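PDB 6V2T: dTDP-4-amino-4,6-dideoxyglucose formyltransferase from Shewanella sp. FDAARGOS_354, which probably transfers a formyl group from a folate cofactor to the 4-amino group of dTDP-4-amino-4,6-dideoxyglucose, probably for lipopolysaccharide O-antigen synthesis. Local coordinates for residues M24-L35 with H91-K101; F55-N63 with L72-K80. All blocks are in the same frame, centred on the assembly; numbering follows the deposited sequence. Where two conformers were deposited one is given.

Interaction 1: M24-L35 with H91-K101. With 0FX (dTDP-4-amino-4,6-dideoxyglucose), chain G; FOL (folic acid), chain H.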
loop_
_atom_site.group_PDB
_atom_site.type_symbol
_atom_site.label_atom_id
_atom_site.label_comp_id
_atom_site.label_asym_id
_atom_site.label_seq_id
_atom_site.Cartn_x
_atom_site.Cartn_y
_atom_site.Cartn_z
ATOM N N MET B 24 -8.364 -20.704 -43.204
ATOM C CA MET B 24 -9.131 -19.844 -42.265
ATOM C C MET B 24 -8.216 -18.752 -41.698
ATOM O O MET B 24 -7.147 -19.101 -41.183
ATOM C CB MET B 24 -9.689 -20.665 -41.114
ATOM C CG MET B 24 -10.757 -19.881 -40.328
ATOM S SD MET B 24 -10.971 -20.726 -38.825
ATOM C CE MET B 24 -12.381 -19.817 -38.179
ATOM N N HIS B 25 -8.645 -17.496 -41.817
ATOM C CA HIS B 25 -8.032 -16.278 -41.233
ATOM C C HIS B 25 -8.794 -15.881 -39.965
ATOM O O HIS B 25 -10.018 -15.652 -40.056
ATOM C CB HIS B 25 -8.047 -15.162 -42.279
ATOM C CG HIS B 25 -7.534 -15.643 -43.596
ATOM N ND1 HIS B 25 -8.368 -15.935 -44.656
ATOM C CD2 HIS B 25 -6.282 -15.958 -43.997
ATOM C CE1 HIS B 25 -7.647 -16.370 -45.671
ATOM N NE2 HIS B 25 -6.365 -16.398 -45.289
ATOM N N VAL B 26 -8.098 -15.831 -38.832
ATOM C CA VAL B 26 -8.642 -15.379 -37.518
ATOM C C VAL B 26 -7.965 -14.062 -37.158
ATOM O O VAL B 26 -6.695 -14.028 -37.169
ATOM C CB VAL B 26 -8.431 -16.436 -36.424
ATOM C CG1 VAL B 26 -8.798 -15.900 -35.048
ATOM C CG2 VAL B 26 -9.159 -17.732 -36.741
ATOM N N LEU B 27 -8.758 -13.014 -36.894
ATOM C CA LEU B 27 -8.247 -11.701 -36.446
ATOM C C LEU B 27 -8.353 -11.598 -34.917
ATOM O O LEU B 27 -9.472 -11.688 -34.342
ATOM C CB LEU B 27 -8.974 -10.552 -37.146
ATOM C CG LEU B 27 -8.625 -9.164 -36.602
ATOM C CD1 LEU B 27 -7.182 -8.807 -36.954
ATOM C CD2 LEU B 27 -9.583 -8.111 -37.137
ATOM N N ILE B 28 -7.220 -11.361 -34.258
ATOM C CA ILE B 28 -7.187 -11.134 -32.794
ATOM C C ILE B 28 -6.965 -9.640 -32.575
ATOM O O ILE B 28 -5.942 -9.094 -33.051
ATOM C CB ILE B 28 -6.187 -12.097 -32.139
ATOM C CG1 ILE B 28 -6.650 -13.541 -32.373
ATOM C CG2 ILE B 28 -6.021 -11.800 -30.658
ATOM C CD1 ILE B 28 -5.590 -14.552 -32.120
ATOM N N VAL B 29 -7.980 -8.978 -32.003
ATOM C CA VAL B 29 -7.921 -7.540 -31.635
ATOM C C VAL B 29 -7.771 -7.467 -30.124
ATOM O O VAL B 29 -8.625 -8.004 -29.391
ATOM C CB VAL B 29 -9.144 -6.734 -32.083
ATOM C CG1 VAL B 29 -8.927 -5.244 -31.856
ATOM C CG2 VAL B 29 -9.498 -6.996 -33.530
ATOM N N SER B 30 -6.726 -6.803 -29.671
ATOM C CA SER B 30 -6.320 -6.854 -28.255
ATOM C C SER B 30 -5.519 -5.613 -27.859
ATOM O O SER B 30 -4.637 -5.181 -28.637
ATOM C CB SER B 30 -5.519 -8.076 -28.008
ATOM O OG SER B 30 -5.180 -8.135 -26.637
ATOM N N ASP B 31 -5.766 -5.130 -26.647
ATOM C CA ASP B 31 -5.039 -3.975 -26.052
ATOM C C ASP B 31 -4.347 -4.413 -24.757
ATOM O O ASP B 31 -4.055 -3.529 -23.944
ATOM C CB ASP B 31 -6.013 -2.812 -25.871
ATOM C CG ASP B 31 -6.407 -2.234 -27.217
ATOM O OD1 ASP B 31 -5.496 -1.791 -27.968
ATOM O OD2 ASP B 31 -7.596 -2.283 -27.528
ATOM N N ASN B 32 -4.094 -5.719 -24.600
ATOM C CA ASN B 32 -3.507 -6.361 -23.392
ATOM C C ASN B 32 -2.294 -7.202 -23.812
ATOM O O ASN B 32 -2.464 -8.263 -24.484
ATOM C CB ASN B 32 -4.549 -7.194 -22.646
ATOM C CG ASN B 32 -4.096 -7.651 -21.271
ATOM O OD1 ASN B 32 -3.559 -8.746 -21.121
ATOM N ND2 ASN B 32 -4.322 -6.824 -20.265
ATOM N N LYS B 33 -1.089 -6.745 -23.463
ATOM C CA LYS B 33 0.158 -7.430 -23.880
ATOM C C LYS B 33 0.189 -8.820 -23.252
ATOM O O LYS B 33 0.486 -9.783 -23.952
ATOM C CB LYS B 33 1.404 -6.602 -23.537
ATOM C CG LYS B 33 2.671 -7.051 -24.252
ATOM C CD LYS B 33 3.927 -6.925 -23.419
ATOM C CE LYS B 33 4.876 -8.085 -23.628
ATOM N NZ LYS B 33 5.834 -8.202 -22.506
ATOM N N PRO B 34 -0.096 -8.999 -21.939
ATOM C CA PRO B 34 -0.093 -10.339 -21.346
ATOM C C PRO B 34 -0.929 -11.368 -22.134
ATOM O O PRO B 34 -0.395 -12.405 -22.447
ATOM C CB PRO B 34 -0.625 -10.096 -19.925
ATOM C CG PRO B 34 -0.189 -8.674 -19.618
ATOM C CD PRO B 34 -0.353 -7.950 -20.936
ATOM N N LEU B 35 -2.186 -11.052 -22.476
ATOM C CA LEU B 35 -3.076 -11.914 -23.312
ATOM C C LEU B 35 -2.481 -12.182 -24.708
ATOM O O LEU B 35 -2.424 -13.339 -25.087
ATOM C CB LEU B 35 -4.461 -11.266 -23.468
ATOM C CG LEU B 35 -5.513 -11.690 -22.447
ATOM C CD1 LEU B 35 -6.908 -11.292 -22.926
ATOM C CD2 LEU B 35 -5.455 -13.189 -22.158
ATOM N N HIS B 91 -12.063 -10.268 -45.209
ATOM C CA HIS B 91 -10.844 -11.107 -45.108
ATOM C C HIS B 91 -10.937 -12.186 -44.021
ATOM O O HIS B 91 -10.227 -13.199 -44.138
ATOM C CB HIS B 91 -9.629 -10.196 -44.864
ATOM C CG HIS B 91 -8.322 -10.845 -45.176
ATOM N ND1 HIS B 91 -7.765 -10.813 -46.445
ATOM C CD2 HIS B 91 -7.467 -11.556 -44.397
ATOM C CE1 HIS B 91 -6.618 -11.473 -46.428
ATOM N NE2 HIS B 91 -6.416 -11.940 -45.181
ATOM N N TYR B 92 -11.704 -11.979 -42.950
ATOM C CA TYR B 92 -11.625 -12.865 -41.766
ATOM C C TYR B 92 -12.881 -13.730 -41.620
ATOM O O TYR B 92 -14.001 -13.283 -41.824
ATOM C CB TYR B 92 -11.331 -12.033 -40.517
ATOM C CG TYR B 92 -9.953 -11.433 -40.536
ATOM C CD1 TYR B 92 -8.849 -12.193 -40.194
ATOM C CD2 TYR B 92 -9.755 -10.114 -40.914
ATOM C CE1 TYR B 92 -7.573 -11.650 -40.210
ATOM C CE2 TYR B 92 -8.482 -9.552 -40.932
ATOM C CZ TYR B 92 -7.392 -10.330 -40.590
ATOM O OH TYR B 92 -6.138 -9.799 -40.609
ATOM N N GLU B 93 -12.679 -14.965 -41.199
ATOM C CA GLU B 93 -13.802 -15.887 -40.875
ATOM C C GLU B 93 -14.229 -15.700 -39.412
ATOM O O GLU B 93 -15.379 -16.087 -39.058
ATOM C CB GLU B 93 -13.373 -17.327 -41.143
ATOM C CG GLU B 93 -13.384 -17.674 -42.616
ATOM C CD GLU B 93 -12.343 -16.964 -43.471
ATOM O OE1 GLU B 93 -11.141 -16.949 -43.093
ATOM O OE2 GLU B 93 -12.739 -16.434 -44.499
ATOM N N LEU B 94 -13.321 -15.226 -38.568
ATOM C CA LEU B 94 -13.555 -15.084 -37.105
ATOM C C LEU B 94 -12.787 -13.884 -36.564
ATOM O O LEU B 94 -11.607 -13.767 -36.885
ATOM C CB LEU B 94 -13.097 -16.361 -36.407
ATOM C CG LEU B 94 -13.086 -16.299 -34.879
ATOM C CD1 LEU B 94 -14.519 -16.131 -34.341
ATOM C CD2 LEU B 94 -12.433 -17.537 -34.278
ATOM N N VAL B 95 -13.408 -13.096 -35.686
ATOM C CA VAL B 95 -12.707 -12.042 -34.905
ATOM C C VAL B 95 -12.820 -12.391 -33.425
ATOM O O VAL B 95 -13.952 -12.679 -32.982
ATOM C CB VAL B 95 -13.247 -10.631 -35.192
ATOM C CG1 VAL B 95 -12.448 -9.578 -34.436
ATOM C CG2 VAL B 95 -13.252 -10.336 -36.672
ATOM N N VAL B 96 -11.688 -12.338 -32.714
ATOM C CA VAL B 96 -11.596 -12.520 -31.238
ATOM C C VAL B 96 -11.141 -11.201 -30.605
ATOM O O VAL B 96 -10.034 -10.712 -30.893
ATOM C CB VAL B 96 -10.697 -13.700 -30.834
ATOM C CG1 VAL B 96 -10.604 -13.804 -29.326
ATOM C CG2 VAL B 96 -11.178 -15.011 -31.434
ATOM N N SER B 97 -12.010 -10.635 -29.774
ATOM C CA SER B 97 -11.696 -9.485 -28.915
ATOM C C SER B 97 -11.037 -10.021 -27.653
ATOM O O SER B 97 -11.698 -10.759 -26.908
ATOM C CB SER B 97 -12.929 -8.705 -28.571
ATOM O OG SER B 97 -12.655 -7.920 -27.439
ATOM N N ALA B 98 -9.787 -9.667 -27.432
ATOM C CA ALA B 98 -9.018 -10.054 -26.233
ATOM C C ALA B 98 -8.696 -8.773 -25.463
ATOM O O ALA B 98 -7.615 -8.182 -25.683
ATOM C CB ALA B 98 -7.790 -10.836 -26.635
ATOM N N HIS B 99 -9.616 -8.348 -24.597
ATOM C CA HIS B 99 -9.486 -7.068 -23.853
ATOM C C HIS B 99 -9.309 -5.950 -24.890
ATOM O O HIS B 99 -8.314 -5.246 -24.846
ATOM C CB HIS B 99 -8.332 -7.153 -22.856
ATOM C CG HIS B 99 -8.539 -8.123 -21.738
ATOM N ND1 HIS B 99 -8.030 -7.899 -20.484
ATOM C CD2 HIS B 99 -9.190 -9.303 -21.680
ATOM C CE1 HIS B 99 -8.341 -8.920 -19.699
ATOM N NE2 HIS B 99 -9.062 -9.798 -20.415
ATOM N N CYS B 100 -10.243 -5.857 -25.832
ATOM C CA CYS B 100 -10.300 -4.818 -26.884
ATOM C C CYS B 100 -10.933 -3.553 -26.304
ATOM O O CYS B 100 -12.074 -3.664 -25.806
ATOM C CB CYS B 100 -11.129 -5.302 -28.059
ATOM S SG CYS B 100 -11.198 -4.104 -29.401
ATOM N N LYS B 101 -10.229 -2.415 -26.383
ATOM C CA LYS B 101 -10.700 -1.087 -25.872
ATOM C C LYS B 101 -11.851 -0.527 -26.730
ATOM O O LYS B 101 -12.480 0.433 -26.271
ATOM C CB LYS B 101 -9.553 -0.065 -25.826
ATOM C CG LYS B 101 -8.480 -0.309 -24.774
ATOM C CD LYS B 101 -7.214 0.517 -24.978
ATOM C CE LYS B 101 -6.219 0.374 -23.840
ATOM N NZ LYS B 101 -6.760 0.946 -22.584
HETATM O O4P 0FX G . -8.275 -5.444 -18.418
HETATM P P2 0FX G . -7.490 -4.574 -19.402
HETATM O O3P 0FX G . -6.864 -5.366 -20.505
HETATM O O1G 0FX G . -8.625 -3.687 -20.028
HETATM C C1G 0FX G . -8.767 -3.675 -21.446
HETATM C C2G 0FX G . -8.951 -2.215 -21.808
HETATM O O2G 0FX G . -7.838 -1.378 -21.445
HETATM C C3G 0FX G . -10.187 -1.734 -21.066
HETATM O O3G 0FX G . -10.424 -0.386 -21.496
HETATM C C4G 0FX G . -11.394 -2.660 -21.314
HETATM N N4A 0FX G . -12.464 -2.311 -20.374
HETATM C C5G 0FX G . -11.116 -4.147 -21.134
HETATM C C6G 0FX G . -12.306 -4.994 -21.630
HETATM O O5G 0FX G . -9.912 -4.471 -21.836
HETATM O OPP 0FX G . -6.133 -3.661 -18.949
HETATM P P 0FX G . -6.498 -2.373 -18.133
HETATM O O1P 0FX G . -7.326 -1.351 -18.757
HETATM O O2P 0FX G . -5.194 -1.682 -17.834
HETATM O O5 0FX G . -7.011 -2.678 -16.672
HETATM C C5 0FX G . -6.478 -3.737 -15.922
HETATM C C4 0FX G . -6.810 -3.453 -14.452
HETATM O O4 0FX G . -6.084 -2.329 -13.951
HETATM C C3 0FX G . -8.274 -3.054 -14.197
HETATM O O3 0FX G . -9.141 -4.178 -14.154
HETATM C C2 0FX G . -8.228 -2.236 -12.882
HETATM C C1 0FX G . -6.798 -1.636 -12.983
HETATM N N11 0FX G . -6.879 -0.234 -13.368
HETATM C C61 0FX G . -6.677 0.181 -14.638
HETATM C C51 0FX G . -6.747 1.542 -14.928
HETATM C C5A 0FX G . -6.534 2.027 -16.358
HETATM C C21 0FX G . -7.136 0.641 -12.386
HETATM O O21 0FX G . -7.335 0.178 -11.127
HETATM N N31 0FX G . -7.228 1.971 -12.628
HETATM C C41 0FX G . -7.033 2.438 -13.890
HETATM O O41 0FX G . -7.180 3.776 -14.121
HETATM N N1 FOL H . -18.176 -4.798 -28.673
HETATM C C2 FOL H . -19.446 -5.234 -28.710
HETATM N NA2 FOL H . -20.269 -4.782 -29.650
HETATM N N3 FOL H . -19.899 -6.171 -27.823
HETATM C C4 FOL H . -19.090 -6.623 -26.852
HETATM O O4 FOL H . -19.596 -7.482 -26.083
HETATM C C4A FOL H . -17.771 -6.184 -26.798
HETATM N N5 FOL H . -16.918 -6.567 -25.847
HETATM C C6 FOL H . -15.678 -5.845 -25.541
HETATM C C7 FOL H . -15.099 -5.338 -26.875
HETATM N N8 FOL H . -16.091 -4.767 -27.745
HETATM C C8A FOL H . -17.344 -5.248 -27.746
HETATM C C9 FOL H . -15.833 -4.842 -24.338
HETATM N N10 FOL H . -14.995 -3.648 -24.472
HETATM C C11 FOL H . -16.025 0.330 -23.562
HETATM C C12 FOL H . -14.788 -0.002 -24.116
HETATM C C13 FOL H . -14.462 -1.333 -24.396
HETATM C C14 FOL H . -15.355 -2.358 -24.161
HETATM C C15 FOL H . -16.597 -2.022 -23.634
HETATM C C16 FOL H . -16.931 -0.698 -23.338
HETATM C C FOL H . -16.389 1.770 -23.285
HETATM O O FOL H . -15.757 2.606 -23.892
HETATM N N FOL H . -17.400 2.142 -22.495
HETATM O O HOH W 1 -10.666 -15.474 -45.585
#
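Strands 24-30 and 94-98 run parallel, their axes 4.7 Å apart, and Leu27 and Val29 each give a backbone N-H and accept one in return. Val26, Ile28 and Ser30 share one face of the sheet with Leu94, Val96 and Ala98. On the other face, CB of Leu27 sits over the centre of the Tyr92 ring, 3.5 Å from its centroid. The hydroxyl of that tyrosine bonds to Asp56. At the N-terminal end, Glu93 bends back at chi2 (68°), which carries OE1 to within 2.9 Å of His25 N in a nearly straight bond. The His25 ring leans on the His91 ring, their planes at 40°. At the C-terminal ends of the strands, Ser30 OG donates to Ala98 O over 2.6 Å, in the carbonyl plane. Past the strands, Asp31 OD2 takes the N-H of Lys101 on its anti lone pair at 2.9 Å, and it also bonds to Ser60. Asn32 caps helix 33-45 through OD1, and its ND2 reaches O3P of the sugar nucleotide. His99 ND1 meets the same oxygen at 2.8 Å, in the plane of its ring, while NE2 is held by Glu182. Leu35 CD1 lies over one face of this imidazole. Lys101 NZ bonds to the sugar oxygen O2G, and Cys100 O accepts from N10 of the folate. Two N-H donors on one phosphate oxygen would probably stabilise its negative charge and fix its position.

Interaction 2: F55-N63 with L72-K80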
loop_
_atom_site.group_PDB
_atom_site.type_symbol
_atom_site.label_atom_id
_atom_site.label_comp_id
_atom_site.label_asym_id
_atom_site.label_seq_id
_atom_site.Cartn_x
_atom_site.Cartn_y
_atom_site.Cartn_z
ATOM N N PHE B 55 -3.538 -16.663 -37.808
ATOM C CA PHE B 55 -3.869 -15.614 -36.814
ATOM C C PHE B 55 -3.121 -14.323 -37.132
ATOM O O PHE B 55 -1.882 -14.348 -37.232
ATOM C CB PHE B 55 -3.488 -16.113 -35.433
ATOM C CG PHE B 55 -4.277 -17.309 -34.997
ATOM C CD1 PHE B 55 -5.493 -17.148 -34.365
ATOM C CD2 PHE B 55 -3.808 -18.591 -35.220
ATOM C CE1 PHE B 55 -6.208 -18.250 -33.946
ATOM C CE2 PHE B 55 -4.542 -19.696 -34.813
ATOM C CZ PHE B 55 -5.734 -19.522 -34.175
ATOM N N ASP B 56 -3.872 -13.240 -37.331
ATOM C CA ASP B 56 -3.374 -11.845 -37.425
ATOM C C ASP B 56 -3.703 -11.127 -36.116
ATOM O O ASP B 56 -4.736 -11.452 -35.524
ATOM C CB ASP B 56 -4.008 -11.104 -38.586
ATOM C CG ASP B 56 -3.557 -11.644 -39.925
ATOM O OD1 ASP B 56 -2.617 -12.420 -39.924
ATOM O OD2 ASP B 56 -4.161 -11.280 -40.927
ATOM N N TYR B 57 -2.833 -10.233 -35.659
ATOM C CA TYR B 57 -2.984 -9.529 -34.364
ATOM C C TYR B 57 -3.007 -8.028 -34.629
ATOM O O TYR B 57 -2.176 -7.545 -35.407
ATOM C CB TYR B 57 -1.871 -9.939 -33.401
ATOM C CG TYR B 57 -1.805 -11.414 -33.118
ATOM C CD1 TYR B 57 -1.231 -12.293 -34.023
ATOM C CD2 TYR B 57 -2.361 -11.942 -31.963
ATOM C CE1 TYR B 57 -1.172 -13.654 -33.768
ATOM C CE2 TYR B 57 -2.292 -13.298 -31.687
ATOM C CZ TYR B 57 -1.702 -14.158 -32.595
ATOM O OH TYR B 57 -1.654 -15.495 -32.310
ATOM N N ARG B 58 -3.933 -7.309 -33.989
ATOM C CA ARG B 58 -4.044 -5.836 -34.099
ATOM C C ARG B 58 -4.440 -5.271 -32.728
ATOM O O ARG B 58 -5.093 -6.009 -31.924
ATOM C CB ARG B 58 -5.057 -5.462 -35.187
ATOM C CG ARG B 58 -4.773 -6.061 -36.558
ATOM C CD ARG B 58 -3.612 -5.405 -37.288
ATOM N NE ARG B 58 -3.495 -5.875 -38.659
ATOM C CZ ARG B 58 -2.767 -6.913 -39.033
ATOM N NH1 ARG B 58 -2.726 -7.274 -40.304
ATOM N NH2 ARG B 58 -2.072 -7.582 -38.138
ATOM N N TYR B 59 -4.052 -4.028 -32.448
ATOM C CA TYR B 59 -4.470 -3.314 -31.215
ATOM C C TYR B 59 -5.421 -2.202 -31.645
ATOM O O TYR B 59 -5.555 -1.962 -32.857
ATOM C CB TYR B 59 -3.264 -2.830 -30.410
ATOM C CG TYR B 59 -2.473 -1.759 -31.108
ATOM C CD1 TYR B 59 -2.924 -0.454 -31.130
ATOM C CD2 TYR B 59 -1.284 -2.050 -31.759
ATOM C CE1 TYR B 59 -2.220 0.547 -31.777
ATOM C CE2 TYR B 59 -0.555 -1.056 -32.393
ATOM C CZ TYR B 59 -1.030 0.245 -32.410
ATOM O OH TYR B 59 -0.344 1.240 -33.045
ATOM N N SER B 60 -6.114 -1.599 -30.674
ATOM C CA SER B 60 -7.198 -0.619 -30.924
ATOM C C SER B 60 -6.557 0.734 -31.238
ATOM O O SER B 60 -5.546 1.068 -30.603
ATOM C CB SER B 60 -8.154 -0.486 -29.758
ATOM O OG SER B 60 -8.952 -1.645 -29.586
ATOM N N ALA B 61 -7.165 1.485 -32.154
ATOM C CA ALA B 61 -6.738 2.845 -32.562
ATOM C C ALA B 61 -6.716 3.760 -31.328
ATOM O O ALA B 61 -5.730 4.495 -31.144
ATOM C CB ALA B 61 -7.686 3.351 -33.631
ATOM N N ILE B 62 -7.736 3.649 -30.476
ATOM C CA ILE B 62 -7.952 4.546 -29.300
ATOM C C ILE B 62 -6.932 4.233 -28.190
ATOM O O ILE B 62 -6.841 5.033 -27.233
ATOM C CB ILE B 62 -9.419 4.452 -28.828
ATOM C CG1 ILE B 62 -9.802 5.653 -27.957
ATOM C CG2 ILE B 62 -9.699 3.125 -28.136
ATOM C CD1 ILE B 62 -11.261 6.056 -28.049
ATOM N N ASN B 63 -6.180 3.131 -28.313
ATOM C CA ASN B 63 -5.100 2.754 -27.364
ATOM C C ASN B 63 -4.182 3.968 -27.233
ATOM O O ASN B 63 -3.627 4.409 -28.269
ATOM C CB ASN B 63 -4.331 1.490 -27.780
ATOM C CG ASN B 63 -3.544 0.876 -26.645
ATOM O OD1 ASN B 63 -3.007 1.597 -25.810
ATOM N ND2 ASN B 63 -3.473 -0.450 -26.584
ATOM N N LEU B 72 5.590 -6.154 -30.134
ATOM C CA LEU B 72 5.227 -7.541 -30.536
ATOM C C LEU B 72 4.900 -7.563 -32.034
ATOM O O LEU B 72 4.569 -8.640 -32.548
ATOM C CB LEU B 72 4.055 -8.039 -29.684
ATOM C CG LEU B 72 4.394 -8.363 -28.229
ATOM C CD1 LEU B 72 3.157 -8.826 -27.471
ATOM C CD2 LEU B 72 5.490 -9.415 -28.140
ATOM N N GLY B 73 5.015 -6.416 -32.707
ATOM C CA GLY B 73 4.815 -6.278 -34.161
ATOM C C GLY B 73 3.349 -6.079 -34.513
ATOM O O GLY B 73 2.992 -6.253 -35.700
ATOM N N LEU B 74 2.511 -5.745 -33.527
ATOM C CA LEU B 74 1.078 -5.451 -33.780
ATOM C C LEU B 74 1.001 -4.075 -34.424
ATOM O O LEU B 74 1.898 -3.240 -34.196
ATOM C CB LEU B 74 0.250 -5.528 -32.492
ATOM C CG LEU B 74 -0.310 -6.911 -32.165
ATOM C CD1 LEU B 74 0.802 -7.915 -31.918
ATOM C CD2 LEU B 74 -1.252 -6.863 -30.975
ATOM N N THR B 75 -0.007 -3.889 -35.258
ATOM C CA THR B 75 -0.372 -2.592 -35.858
ATOM C C THR B 75 -1.782 -2.248 -35.393
ATOM O O THR B 75 -2.459 -3.113 -34.815
ATOM C CB THR B 75 -0.229 -2.639 -37.381
ATOM O OG1 THR B 75 -0.970 -3.781 -37.814
ATOM C CG2 THR B 75 1.215 -2.740 -37.822
ATOM N N SER B 76 -2.185 -1.010 -35.612
ATOM C CA SER B 76 -3.493 -0.472 -35.180
ATOM C C SER B 76 -4.586 -1.000 -36.113
ATOM O O SER B 76 -4.283 -1.270 -37.298
ATOM C CB SER B 76 -3.476 1.026 -35.162
ATOM O OG SER B 76 -4.656 1.501 -34.541
ATOM N N ILE B 77 -5.808 -1.131 -35.592
ATOM C CA ILE B 77 -7.042 -1.239 -36.424
ATOM C C ILE B 77 -8.118 -0.395 -35.749
ATOM O O ILE B 77 -8.054 -0.270 -34.509
ATOM C CB ILE B 77 -7.481 -2.702 -36.630
ATOM C CG1 ILE B 77 -8.324 -2.862 -37.898
ATOM C CG2 ILE B 77 -8.186 -3.252 -35.395
ATOM C CD1 ILE B 77 -8.354 -4.279 -38.441
ATOM N N ASN B 78 -9.028 0.159 -36.548
ATOM C CA ASN B 78 -10.128 1.050 -36.105
ATOM C C ASN B 78 -11.481 0.444 -36.474
ATOM O O ASN B 78 -12.003 0.691 -37.566
ATOM C CB ASN B 78 -9.996 2.447 -36.707
ATOM C CG ASN B 78 -11.020 3.402 -36.139
ATOM O OD1 ASN B 78 -11.869 3.024 -35.331
ATOM N ND2 ASN B 78 -10.930 4.653 -36.546
ATOM N N VAL B 79 -12.087 -0.229 -35.516
ATOM C CA VAL B 79 -13.355 -0.982 -35.669
ATOM C C VAL B 79 -14.535 -0.016 -35.884
ATOM O O VAL B 79 -15.640 -0.499 -36.222
ATOM C CB VAL B 79 -13.485 -1.868 -34.417
ATOM C CG1 VAL B 79 -14.911 -2.181 -34.071
ATOM C CG2 VAL B 79 -12.637 -3.124 -34.569
ATOM N N LYS B 80 -14.326 1.295 -35.735
ATOM C CA LYS B 80 -15.346 2.326 -36.072
ATOM C C LYS B 80 -15.063 2.929 -37.456
ATOM O O LYS B 80 -15.841 3.787 -37.868
ATOM C CB LYS B 80 -15.378 3.409 -34.993
ATOM C CG LYS B 80 -15.573 2.880 -33.580
ATOM C CD LYS B 80 -16.219 3.876 -32.644
ATOM C CE LYS B 80 -16.303 3.363 -31.222
ATOM N NZ LYS B 80 -16.254 4.472 -30.240
#
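CB of Tyr57 packs against CG of Leu74 at 3.6 Å, which starts the contact on the side of the sheet facing helix 33-45. Arg58 lies alongside Thr75, both pointing the same way. In the conformer given, the arginine turns at chi2 (-74°), Thr75 OG1 lies over one face of the guanidinium, and NH2 bonds to Tyr57 O at 2.7 Å. CB of Arg58 also touches CG2 of Ile77. Tyr59 carries the centre of the contact. Its N-H goes to Thr75 O at 3.0 Å, and its carbonyl receives Ile77 N at 2.9 Å. With CG between the backbone N and the carbonyl carbon (chi1 67°), its ring swings across strand 75-77. CA of Ser76 then lies over the ring face, 3.9 Å from the centroid, and CB of Leu74 sits at the ring edge. CB of Ser60 points away from strand 75-77. Ala61 adds a weak bond from its N to Ile77 O, and its CA meets Ser76 OG at 3.2 Å. A type I turn over Ser60 to Asn63 then leads the chain off. Strand 53-60, helix 67-70 and strand 75-77 form a beta-alpha-beta unit, and this parallel pairing closes it at the margin of the Rossmann-like sheet of the formyltransferase domain.

The two interactions have centres 8 Å apart and belong to one mixed sheet. Across it the strands run 75-77, 53-60, 24-30, 94-98, so interaction 2 builds the outer edge and interaction 1 the more central pair. Strands 24-30 and 53-60 join them by backbone bonds. Along the chain, both segments of interaction 2 fall between those of interaction 1, after helix 33-45 and before helix 82-91. Two side-chain bonds also join them. Through one of these, Ser60 of the edge contact reaches Asp31, which in turn holds the backbone of the ligand-binding Lys101. The edge of the sheet is thus tied to the site of the sugar nucleotide and the folate.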